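Local coordinates for protein quinone oxidoreductase (Coxiella burnetii, PDB 3TQH) that binds NADPH in a cleft of its medium-chain dehydrogenase/reductase fold and probably uses it to reduce quinones, at residues A[134-147]-A[264-278]. Sequence-based numbering, arbitrary orientation.
Sequences LPTAGLTALQALNQ and FGLLKQFNIEELHYL. With NDP (NADPH dihydro-nicotinamide-adenine-dinucleotide phosphate), chain B.
Gln143, its CG anti to the carbonyl carbon (chi1 -68°) and its chain extended beyond, lays its terminal amide along the backbone of Gln269 and takes both its N-H and its C=O: OE1 accepts from Gln269 N at 3.1 Å, in the carbonyl plane and on a lone pair, while NE2 gives one hydrogen to Gln269 O at 2.8 Å. The other NE2 hydrogen runs almost straight to Glu274 OE1 at 2.9 Å; these three protein bonds, with a water that donates to OE1 and to Leu267 O, fix the amide's rotation. Glu274 packs as a knob among Leu139, Leu142, Gln143 and Asn146, in the first turn of a helix N-capped by Asn271. Where helices 135-147 and 272-278 cross at 107°, Leu278 CD1 lies against the backbone of Gly138, 3.3 Å from its C. At the other end Gln147 lays its amide over the Phe264 ring, planes 17° apart, OE1 above the centre. Between these ends Leu266 CD2 meets Thr140 CG2 at 3.6 Å. Leu266 O accepts from N7N of the NADPH carboxamide, Lys268 N donates to its O7N, and Thr140 OG1 lies 3.2 Å from C4N, so both segments line a nicotinamide pocket characteristic of medium-chain dehydrogenases/reductases, where a loop after the last Rossmann strand borders the coenzyme cleft.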
ATOM      1  N   LEU A 134      -5.549   0.569  -5.543  1.00 14.98           N
ATOM      2  CA  LEU A 134      -6.201   1.087  -4.343  1.00 16.26           C
ATOM      3  C   LEU A 134      -6.070   0.245  -3.056  1.00 16.28           C
ATOM      4  O   LEU A 134      -5.827   0.815  -1.996  1.00 17.46           O
ATOM      5  CB  LEU A 134      -7.685   1.338  -4.645  1.00 17.55           C
ATOM      6  CG  LEU A 134      -8.504   2.129  -3.625  1.00 19.11           C
ATOM      7  CD1 LEU A 134      -7.936   3.526  -3.396  1.00 19.06           C
ATOM      8  CD2 LEU A 134      -9.950   2.202  -4.079  1.00 19.60           C
ATOM      9  N   PRO A 135      -6.250  -1.091  -3.126  1.00 15.80           N
ATOM     10  CA  PRO A 135      -6.446  -1.867  -1.892  1.00 16.16           C
ATOM     11  C   PRO A 135      -5.395  -1.700  -0.783  1.00 16.00           C
ATOM     12  O   PRO A 135      -5.749  -1.275   0.315  1.00 17.23           O
ATOM     13  CB  PRO A 135      -6.483  -3.313  -2.399  1.00 15.74           C
ATOM     14  CG  PRO A 135      -7.029  -3.196  -3.756  1.00 15.46           C
ATOM     15  CD  PRO A 135      -6.411  -1.950  -4.312  1.00 15.26           C
ATOM     16  N   THR A 136      -4.128  -2.011  -1.052  1.00 14.73           N
ATOM     17  CA  THR A 136      -3.110  -1.922  -0.004  1.00 14.68           C
ATOM     18  C   THR A 136      -2.901  -0.475   0.454  1.00 14.81           C
ATOM     19  O   THR A 136      -3.037  -0.177   1.641  1.00 15.62           O
ATOM     20  CB  THR A 136      -1.755  -2.550  -0.426  1.00 13.79           C
ATOM     21  OG1 THR A 136      -1.889  -3.976  -0.488  1.00 14.28           O
ATOM     22  CG2 THR A 136      -0.661  -2.200   0.588  1.00 13.35           C
ATOM     23  N   ALA A 137      -2.591   0.412  -0.490  1.00 13.97           N
ATOM     24  CA  ALA A 137      -2.284   1.816  -0.174  1.00 14.46           C
ATOM     25  C   ALA A 137      -3.440   2.505   0.528  1.00 15.64           C
ATOM     26  O   ALA A 137      -3.249   3.167   1.546  1.00 16.85           O
ATOM     27  CB  ALA A 137      -1.914   2.584  -1.437  1.00 14.04           C
ATOM     28  N   GLY A 138      -4.640   2.331  -0.015  1.00 10.83           N
ATOM     29  CA  GLY A 138      -5.837   2.965   0.523  1.00 10.87           C
ATOM     30  C   GLY A 138      -6.250   2.449   1.884  1.00 10.87           C
ATOM     31  O   GLY A 138      -6.582   3.235   2.775  1.00 10.78           O
ATOM     32  N   LEU A 139      -6.257   1.130   2.045  1.00 11.23           N
ATOM     33  CA  LEU A 139      -6.649   0.536   3.321  1.00 11.38           C
ATOM     34  C   LEU A 139      -5.644   0.902   4.401  1.00 10.80           C
ATOM     35  O   LEU A 139      -6.022   1.099   5.555  1.00 11.47           O
ATOM     36  CB  LEU A 139      -6.791  -0.985   3.224  1.00 12.13           C
ATOM     37  CG  LEU A 139      -8.010  -1.521   2.464  1.00 12.99           C
ATOM     38  CD1 LEU A 139      -7.858  -3.023   2.183  1.00 12.29           C
ATOM     39  CD2 LEU A 139      -9.313  -1.232   3.220  1.00 12.52           C
ATOM     40  N   THR A 140      -4.368   1.003   4.036  1.00  9.98           N
ATOM     41  CA  THR A 140      -3.343   1.385   4.997  1.00  9.49           C
ATOM     42  C   THR A 140      -3.516   2.845   5.424  1.00  9.12           C
ATOM     43  O   THR A 140      -3.539   3.154   6.617  1.00  9.27           O
ATOM     44  CB  THR A 140      -1.930   1.169   4.447  1.00  9.06           C
ATOM     45  OG1 THR A 140      -1.804  -0.174   3.968  1.00  9.40           O
ATOM     46  CG2 THR A 140      -0.903   1.408   5.535  1.00  8.57           C
ATOM     47  N   ALA A 141      -3.653   3.737   4.451  1.00  9.07           N
ATOM     48  CA  ALA A 141      -3.880   5.149   4.741  1.00  8.81           C
ATOM     49  C   ALA A 141      -5.039   5.311   5.720  1.00  9.51           C
ATOM     50  O   ALA A 141      -4.898   5.966   6.746  1.00  9.81           O
ATOM     51  CB  ALA A 141      -4.153   5.910   3.456  1.00  8.77           C
ATOM     52  N   LEU A 142      -6.172   4.682   5.420  1.00 10.23           N
ATOM     53  CA  LEU A 142      -7.384   4.844   6.225  1.00 11.31           C
ATOM     54  C   LEU A 142      -7.221   4.287   7.638  1.00 11.75           C
ATOM     55  O   LEU A 142      -7.550   4.948   8.624  1.00 12.01           O
ATOM     56  CB  LEU A 142      -8.567   4.159   5.536  1.00 12.28           C
ATOM     57  CG  LEU A 142      -9.970   4.416   6.088  1.00 13.80           C
ATOM     58  CD1 LEU A 142     -10.270   5.923   6.193  1.00 13.56           C
ATOM     59  CD2 LEU A 142     -11.007   3.710   5.216  1.00 14.12           C
ATOM     60  N   GLN A 143      -6.706   3.068   7.730  1.00 11.94           N
ATOM     61  CA  GLN A 143      -6.553   2.397   9.015  1.00 12.55           C
ATOM     62  C   GLN A 143      -5.496   3.054   9.902  1.00 12.16           C
ATOM     63  O   GLN A 143      -5.595   2.997  11.124  1.00 12.84           O
ATOM     64  CB  GLN A 143      -6.263   0.916   8.802  1.00 12.93           C
ATOM     65  CG  GLN A 143      -7.462   0.166   8.221  1.00 13.94           C
ATOM     66  CD  GLN A 143      -7.122  -1.229   7.731  1.00 14.60           C
ATOM     67  OE1 GLN A 143      -6.035  -1.745   7.984  1.00 15.14           O
ATOM     68  NE2 GLN A 143      -8.059  -1.847   7.033  1.00 15.54           N
ATOM     69  N   ALA A 144      -4.510   3.706   9.288  1.00 11.41           N
ATOM     70  CA  ALA A 144      -3.528   4.487  10.037  1.00 11.31           C
ATOM     71  C   ALA A 144      -4.188   5.723  10.641  1.00 12.03           C
ATOM     72  O   ALA A 144      -4.011   6.014  11.827  1.00 12.77           O
ATOM     73  CB  ALA A 144      -2.369   4.889   9.150  1.00 10.46           C
ATOM     74  N   LEU A 145      -4.962   6.438   9.831  1.00 12.19           N
ATOM     75  CA  LEU A 145      -5.689   7.607  10.316  1.00 12.99           C
ATOM     76  C   LEU A 145      -6.679   7.237  11.421  1.00 14.09           C
ATOM     77  O   LEU A 145      -6.819   7.988  12.389  1.00 14.69           O
ATOM     78  CB  LEU A 145      -6.390   8.341   9.159  1.00 13.22           C
ATOM     79  CG  LEU A 145      -5.436   9.091   8.215  1.00 12.87           C
ATOM     80  CD1 LEU A 145      -6.153   9.617   6.976  1.00 12.77           C
ATOM     81  CD2 LEU A 145      -4.730  10.252   8.948  1.00 13.27           C
ATOM     82  N   ASN A 146      -7.347   6.085  11.278  1.00 14.63           N
ATOM     83  CA  ASN A 146      -8.275   5.573  12.304  1.00 15.93           C
ATOM     84  C   ASN A 146      -7.563   5.165  13.596  1.00 15.98           C
ATOM     85  O   ASN A 146      -8.045   5.445  14.683  1.00 16.71           O
ATOM     86  CB  ASN A 146      -9.071   4.365  11.797  1.00 16.73           C
ATOM     87  CG  ASN A 146     -10.157   4.732  10.785  1.00 17.84           C
ATOM     88  OD1 ASN A 146     -10.438   5.907  10.525  1.00 18.73           O
ATOM     89  ND2 ASN A 146     -10.775   3.707  10.209  1.00 18.24           N
ATOM     90  N   GLN A 147      -6.427   4.488  13.480  1.00 15.40           N
ATOM     91  CA  GLN A 147      -5.627   4.146  14.663  1.00 15.92           C
ATOM     92  C   GLN A 147      -5.224   5.413  15.449  1.00 16.32           C
ATOM     93  O   GLN A 147      -5.222   5.414  16.683  1.00 17.13           O
ATOM     94  CB  GLN A 147      -4.389   3.338  14.258  1.00 15.03           C
ATOM     95  CG  GLN A 147      -3.494   2.914  15.417  1.00 15.47           C
ATOM     96  CD  GLN A 147      -4.155   1.900  16.337  1.00 17.03           C
ATOM     97  OE1 GLN A 147      -4.682   2.250  17.402  1.00 18.01           O
ATOM     98  NE2 GLN A 147      -4.133   0.635  15.929  1.00 16.83           N
ATOM     99  N   PHE A 264       1.759   3.339  18.098  1.00 15.34           N
ATOM    100  CA  PHE A 264       1.125   2.171  17.507  1.00 15.45           C
ATOM    101  C   PHE A 264       1.919   1.716  16.289  1.00 14.85           C
ATOM    102  O   PHE A 264       2.524   2.530  15.590  1.00 13.01           O
ATOM    103  CB  PHE A 264      -0.299   2.509  17.043  1.00 15.11           C
ATOM    104  CG  PHE A 264      -1.252   2.820  18.160  1.00 16.02           C
ATOM    105  CD1 PHE A 264      -1.779   1.800  18.942  1.00 16.85           C
ATOM    106  CD2 PHE A 264      -1.637   4.131  18.417  1.00 15.99           C
ATOM    107  CE1 PHE A 264      -2.666   2.081  19.979  1.00 18.89           C
ATOM    108  CE2 PHE A 264      -2.530   4.424  19.446  1.00 17.71           C
ATOM    109  CZ  PHE A 264      -3.047   3.399  20.229  1.00 18.72           C
ATOM    110  N   GLY A 265       1.911   0.408  16.050  1.00 15.87           N
ATOM    111  CA  GLY A 265       2.279  -0.135  14.755  1.00 15.79           C
ATOM    112  C   GLY A 265       1.022  -0.197  13.906  1.00 15.80           C
ATOM    113  O   GLY A 265      -0.041   0.277  14.313  1.00 16.09           O
ATOM    114  N   LEU A 266       1.143  -0.778  12.720  1.00 16.07           N
ATOM    115  CA  LEU A 266      -0.007  -1.018  11.863  1.00 16.09           C
ATOM    116  C   LEU A 266       0.247  -2.239  10.996  1.00 16.73           C
ATOM    117  O   LEU A 266       1.290  -2.333  10.342  1.00 16.54           O
ATOM    118  CB  LEU A 266      -0.291   0.190  10.968  1.00 14.98           C
ATOM    119  CG  LEU A 266      -1.684   0.186  10.327  1.00 15.45           C
ATOM    120  CD1 LEU A 266      -2.695   0.791  11.289  1.00 16.15           C
ATOM    121  CD2 LEU A 266      -1.704   0.933   9.003  1.00 15.16           C
ATOM    122  N   LEU A 267      -0.705  -3.173  11.019  1.00 17.74           N
ATOM    123  CA  LEU A 267      -0.766  -4.269  10.059  1.00 18.48           C
ATOM    124  C   LEU A 267      -2.071  -4.132   9.284  1.00 18.45           C
ATOM    125  O   LEU A 267      -3.161  -4.326   9.839  1.00 19.01           O
ATOM    126  CB  LEU A 267      -0.717  -5.620  10.768  1.00 20.22           C
ATOM    127  CG  LEU A 267       0.648  -6.050  11.320  1.00 21.44           C
ATOM    128  CD1 LEU A 267       0.477  -7.157  12.352  1.00 23.22           C
ATOM    129  CD2 LEU A 267       1.580  -6.492  10.191  1.00 21.21           C
ATOM    130  N   LYS A 268      -1.950  -3.771   8.007  1.00 17.83           N
ATOM    131  CA  LYS A 268      -3.095  -3.621   7.115  1.00 17.93           C
ATOM    132  C   LYS A 268      -3.952  -4.881   7.110  1.00 19.23           C
ATOM    133  O   LYS A 268      -3.451  -5.977   6.870  1.00 20.04           O
ATOM    134  CB  LYS A 268      -2.616  -3.320   5.688  1.00 17.48           C
ATOM    135  CG  LYS A 268      -3.731  -3.328   4.625  1.00 18.86           C
ATOM    136  CD  LYS A 268      -3.245  -3.913   3.306  1.00 20.30           C
ATOM    137  CE  LYS A 268      -3.058  -5.423   3.354  1.00 21.88           C
ATOM    138  NZ  LYS A 268      -2.020  -5.885   2.367  1.00 23.48           N
ATOM    139  N   GLN A 269      -5.242  -4.709   7.381  1.00 19.73           N
ATOM    140  CA  GLN A 269      -6.210  -5.794   7.296  1.00 21.54           C
ATOM    141  C   GLN A 269      -7.181  -5.529   6.148  1.00 21.00           C
ATOM    142  O   GLN A 269      -7.498  -4.374   5.853  1.00 19.71           O
ATOM    143  CB  GLN A 269      -7.001  -5.908   8.602  1.00 22.94           C
ATOM    144  CG  GLN A 269      -6.175  -6.270   9.823  1.00 24.84           C
ATOM    145  CD  GLN A 269      -7.021  -6.311  11.086  1.00 28.79           C
ATOM    146  OE1 GLN A 269      -8.079  -6.946  11.121  1.00 33.02           O
ATOM    147  NE2 GLN A 269      -6.561  -5.631  12.131  1.00 29.76           N
ATOM    148  N   PHE A 270      -7.661  -6.593   5.510  1.00 21.91           N
ATOM    149  CA  PHE A 270      -8.697  -6.442   4.496  1.00 22.06           C
ATOM    150  C   PHE A 270     -10.040  -6.126   5.149  1.00 22.71           C
ATOM    151  O   PHE A 270     -10.500  -6.863   6.021  1.00 24.03           O
ATOM    152  CB  PHE A 270      -8.831  -7.682   3.614  1.00 23.42           C
ATOM    153  CG  PHE A 270      -9.624  -7.427   2.361  1.00 23.72           C
ATOM    154  CD1 PHE A 270      -9.021  -6.834   1.256  1.00 21.67           C
ATOM    155  CD2 PHE A 270     -10.978  -7.725   2.304  1.00 25.37           C
ATOM    156  CE1 PHE A 270      -9.741  -6.569   0.106  1.00 22.36           C
ATOM    157  CE2 PHE A 270     -11.715  -7.469   1.147  1.00 26.24           C
ATOM    158  CZ  PHE A 270     -11.095  -6.886   0.047  1.00 24.73           C
ATOM    159  N   ASN A 271     -10.655  -5.023   4.729  1.00 21.84           N
ATOM    160  CA  ASN A 271     -11.980  -4.647   5.207  1.00 22.75           C
ATOM    161  C   ASN A 271     -12.921  -4.318   4.050  1.00 22.97           C
ATOM    162  O   ASN A 271     -12.754  -3.314   3.357  1.00 21.62           O
ATOM    163  CB  ASN A 271     -11.893  -3.468   6.181  1.00 21.93           C
ATOM    164  CG  ASN A 271     -13.227  -3.188   6.879  1.00 23.86           C
ATOM    165  OD1 ASN A 271     -14.191  -2.739   6.252  1.00 24.22           O
ATOM    166  ND2 ASN A 271     -13.283  -3.462   8.177  1.00 24.39           N
ATOM    167  N   ILE A 272     -13.925  -5.170   3.869  1.00 24.78           N
ATOM    168  CA  ILE A 272     -14.890  -5.035   2.781  1.00 25.66           C
ATOM    169  C   ILE A 272     -15.580  -3.665   2.783  1.00 25.41           C
ATOM    170  O   ILE A 272     -15.681  -3.016   1.741  1.00 24.98           O
ATOM    171  CB  ILE A 272     -15.941  -6.168   2.842  1.00 28.16           C
ATOM    172  CG1 ILE A 272     -15.274  -7.514   2.521  1.00 28.90           C
ATOM    173  CG2 ILE A 272     -17.081  -5.901   1.873  1.00 29.20           C
ATOM    174  CD1 ILE A 272     -16.172  -8.717   2.695  1.00 31.18           C
ATOM    175  N   GLU A 273     -16.028  -3.225   3.959  1.00 25.75           N
ATOM    176  CA  GLU A 273     -16.763  -1.964   4.096  1.00 25.86           C
ATOM    177  C   GLU A 273     -15.887  -0.739   3.790  1.00 23.39           C
ATOM    178  O   GLU A 273     -16.344   0.200   3.139  1.00 23.22           O
ATOM    179  CB  GLU A 273     -17.376  -1.841   5.497  1.00 27.13           C
ATOM    180  CG  GLU A 273     -18.584  -2.764   5.763  1.00 31.15           C
ATOM    181  CD  GLU A 273     -18.227  -4.250   5.945  1.00 33.27           C
ATOM    182  OE1 GLU A 273     -17.050  -4.576   6.251  1.00 31.90           O
ATOM    183  OE2 GLU A 273     -19.140  -5.094   5.782  1.00 36.31           O
ATOM    184  N   GLU A 274     -14.638  -0.762   4.249  1.00 21.43           N
ATOM    185  CA  GLU A 274     -13.702   0.338   3.996  1.00 19.78           C
ATOM    186  C   GLU A 274     -13.280   0.436   2.531  1.00 18.78           C
ATOM    187  O   GLU A 274     -13.211   1.528   1.982  1.00 18.19           O
ATOM    188  CB  GLU A 274     -12.458   0.215   4.879  1.00 18.58           C
ATOM    189  CG  GLU A 274     -12.746   0.395   6.362  1.00 20.30           C
ATOM    190  CD  GLU A 274     -11.511   0.243   7.236  1.00 20.48           C
ATOM    191  OE1 GLU A 274     -10.493  -0.298   6.756  1.00 19.65           O
ATOM    192  OE2 GLU A 274     -11.567   0.666   8.413  1.00 22.37           O
ATOM    193  N   LEU A 275     -12.995  -0.700   1.903  1.00 18.84           N
ATOM    194  CA  LEU A 275     -12.607  -0.718   0.500  1.00 18.41           C
ATOM    195  C   LEU A 275     -13.769  -0.300  -0.415  1.00 19.79           C
ATOM    196  O   LEU A 275     -13.557   0.416  -1.387  1.00 19.44           O
ATOM    197  CB  LEU A 275     -12.063  -2.096   0.105  1.00 18.78           C
ATOM    198  CG  LEU A 275     -11.380  -2.192  -1.268  1.00 18.13           C
ATOM    199  CD1 LEU A 275     -10.238  -1.197  -1.402  1.00 14.92           C
ATOM    200  CD2 LEU A 275     -10.892  -3.608  -1.511  1.00 18.60           C
ATOM    201  N   HIS A 276     -14.981  -0.756  -0.101  1.00 21.70           N
ATOM    202  CA  HIS A 276     -16.209  -0.251  -0.734  1.00 23.50           C
ATOM    203  C   HIS A 276     -16.238   1.275  -0.668  1.00 22.67           C
ATOM    204  O   HIS A 276     -16.514   1.953  -1.667  1.00 22.65           O
ATOM    205  CB  HIS A 276     -17.463  -0.769  -0.006  1.00 25.58           C
ATOM    206  CG  HIS A 276     -18.039  -2.034  -0.569  1.00 28.74           C
ATOM    207  ND1 HIS A 276     -18.393  -2.172  -1.895  1.00 31.47           N
ATOM    208  CD2 HIS A 276     -18.390  -3.197   0.034  1.00 31.27           C
ATOM    209  CE1 HIS A 276     -18.903  -3.377  -2.091  1.00 33.13           C
ATOM    210  NE2 HIS A 276     -18.915  -4.018  -0.937  1.00 32.98           N
ATOM    211  N   TYR A 277     -15.956   1.792   0.527  1.00 21.80           N
ATOM    212  CA  TYR A 277     -15.957   3.229   0.799  1.00 21.52           C
ATOM    213  C   TYR A 277     -14.886   3.956  -0.014  1.00 19.68           C
ATOM    214  O   TYR A 277     -15.184   4.933  -0.699  1.00 19.89           O
ATOM    215  CB  TYR A 277     -15.769   3.476   2.305  1.00 21.30           C
ATOM    216  CG  TYR A 277     -15.576   4.921   2.690  1.00 22.26           C
ATOM    217  CD1 TYR A 277     -16.644   5.814   2.678  1.00 24.91           C
ATOM    218  CD2 TYR A 277     -14.331   5.393   3.081  1.00 21.91           C
ATOM    219  CE1 TYR A 277     -16.475   7.141   3.035  1.00 25.14           C
ATOM    220  CE2 TYR A 277     -14.152   6.727   3.443  1.00 22.84           C
ATOM    221  CZ  TYR A 277     -15.228   7.590   3.413  1.00 24.24           C
ATOM    222  OH  TYR A 277     -15.055   8.904   3.766  1.00 25.63           O
ATOM    223  N   LEU A 278     -13.650   3.462   0.048  1.00 17.99           N
ATOM    224  CA  LEU A 278     -12.542   4.062  -0.696  1.00 16.61           C
ATOM    225  C   LEU A 278     -12.795   4.051  -2.203  1.00 17.28           C
ATOM    226  O   LEU A 278     -12.525   5.038  -2.887  1.00 17.14           O
ATOM    227  CB  LEU A 278     -11.227   3.347  -0.380  1.00 15.15           C
ATOM    228  CG  LEU A 278     -10.715   3.508   1.053  1.00 14.42           C
ATOM    229  CD1 LEU A 278      -9.477   2.650   1.264  1.00 13.71           C
ATOM    230  CD2 LEU A 278     -10.427   4.967   1.369  1.00 13.02           C
TER
HETATM  231  PA  NDP B 500       6.377   4.496  -1.368  1.00  9.67           P
HETATM  232  O1A NDP B 500       7.532   3.840  -2.011  1.00  9.38           O
HETATM  233  O2A NDP B 500       5.249   4.649  -2.307  1.00  9.30           O
HETATM  234  O5B NDP B 500       6.797   5.947  -0.820  1.00 10.56           O
HETATM  235  C5B NDP B 500       7.651   6.757  -1.606  1.00 11.36           C
HETATM  236  C4B NDP B 500       7.675   8.172  -1.051  1.00 10.76           C
HETATM  237  O4B NDP B 500       8.508   8.213   0.089  1.00 10.87           O
HETATM  238  C3B NDP B 500       8.228   9.213  -2.017  1.00 11.55           C
HETATM  239  O3B NDP B 500       7.176  10.027  -2.489  1.00 10.96           O
HETATM  240  C2B NDP B 500       9.249  10.008  -1.210  1.00 11.52           C
HETATM  241  O2B NDP B 500       9.045  11.402  -1.286  1.00 11.55           O
HETATM  242  C1B NDP B 500       9.023   9.518   0.210  1.00 10.36           C
HETATM  243  N9A NDP B 500      10.233   9.479   1.047  1.00 10.61           N
HETATM  244  C8A NDP B 500      11.347   8.700   0.855  1.00 12.21           C
HETATM  245  N7A NDP B 500      12.216   8.939   1.858  1.00 12.42           N
HETATM  246  C5A NDP B 500      11.676   9.857   2.685  1.00 10.47           C
HETATM  247  C6A NDP B 500      12.151  10.448   3.847  1.00  9.73           C
HETATM  248  N6A NDP B 500      13.345  10.116   4.310  1.00 10.57           N
HETATM  249  N1A NDP B 500      11.377  11.379   4.503  1.00  8.93           N
HETATM  250  C2A NDP B 500      10.128  11.711   3.998  1.00  8.24           C
HETATM  251  N3A NDP B 500       9.650  11.117   2.843  1.00  8.14           N
HETATM  252  C4A NDP B 500      10.422  10.204   2.194  1.00  9.65           C
HETATM  253  O3  NDP B 500       5.935   3.692  -0.044  1.00 10.58           O
HETATM  254  PN  NDP B 500       4.427   3.419   0.467  1.00 10.39           P
HETATM  255  O1N NDP B 500       3.803   2.397  -0.399  1.00 11.69           O
HETATM  256  O2N NDP B 500       3.698   4.669   0.728  1.00 10.06           O
HETATM  257  O5D NDP B 500       4.756   2.725   1.879  1.00 11.43           O
HETATM  258  C5D NDP B 500       5.563   3.360   2.852  1.00 10.81           C
HETATM  259  C4D NDP B 500       6.038   2.335   3.876  1.00 10.98           C
HETATM  260  O4D NDP B 500       4.929   1.757   4.539  1.00 10.77           O
HETATM  261  C3D NDP B 500       6.813   1.204   3.216  1.00 11.92           C
HETATM  262  O3D NDP B 500       7.974   0.932   3.966  1.00 12.00           O
HETATM  263  C2D NDP B 500       5.849   0.037   3.221  1.00 12.48           C
HETATM  264  O2D NDP B 500       6.507  -1.215   3.271  1.00 13.55           O
HETATM  265  C1D NDP B 500       4.997   0.342   4.458  1.00 11.98           C
HETATM  266  N1N NDP B 500       3.632  -0.232   4.441  1.00 11.57           N
HETATM  267  C2N NDP B 500       3.226  -0.942   5.545  1.00 12.08           C
HETATM  268  C3N NDP B 500       1.984  -1.570   5.607  1.00 12.08           C
HETATM  269  C7N NDP B 500       1.555  -2.341   6.821  1.00 12.38           C
HETATM  270  O7N NDP B 500       0.289  -2.966   6.812  1.00 13.05           O
HETATM  271  N7N NDP B 500       2.371  -2.430   7.870  1.00 10.79           N
HETATM  272  C4N NDP B 500       1.074  -1.460   4.416  1.00 12.70           C
HETATM  273  C5N NDP B 500       1.570  -0.665   3.251  1.00 12.66           C
HETATM  274  C6N NDP B 500       2.833  -0.085   3.329  1.00 12.52           C
HETATM  275  P2B NDP B 500      10.063  12.352  -2.096  1.00 14.31           P
HETATM  276  O1X NDP B 500       9.425  13.711  -2.240  1.00 14.81           O
HETATM  277  O2X NDP B 500      10.321  11.784  -3.471  1.00 16.49           O
HETATM  278  O3X NDP B 500      11.373  12.506  -1.372  1.00 14.93           O
HETATM  279  O   HOH W   1      -5.417  -2.274  10.479  1.00 14.97           O
HETATM  280  O   HOH W   2      -9.835   0.802  11.238  1.00 18.22           O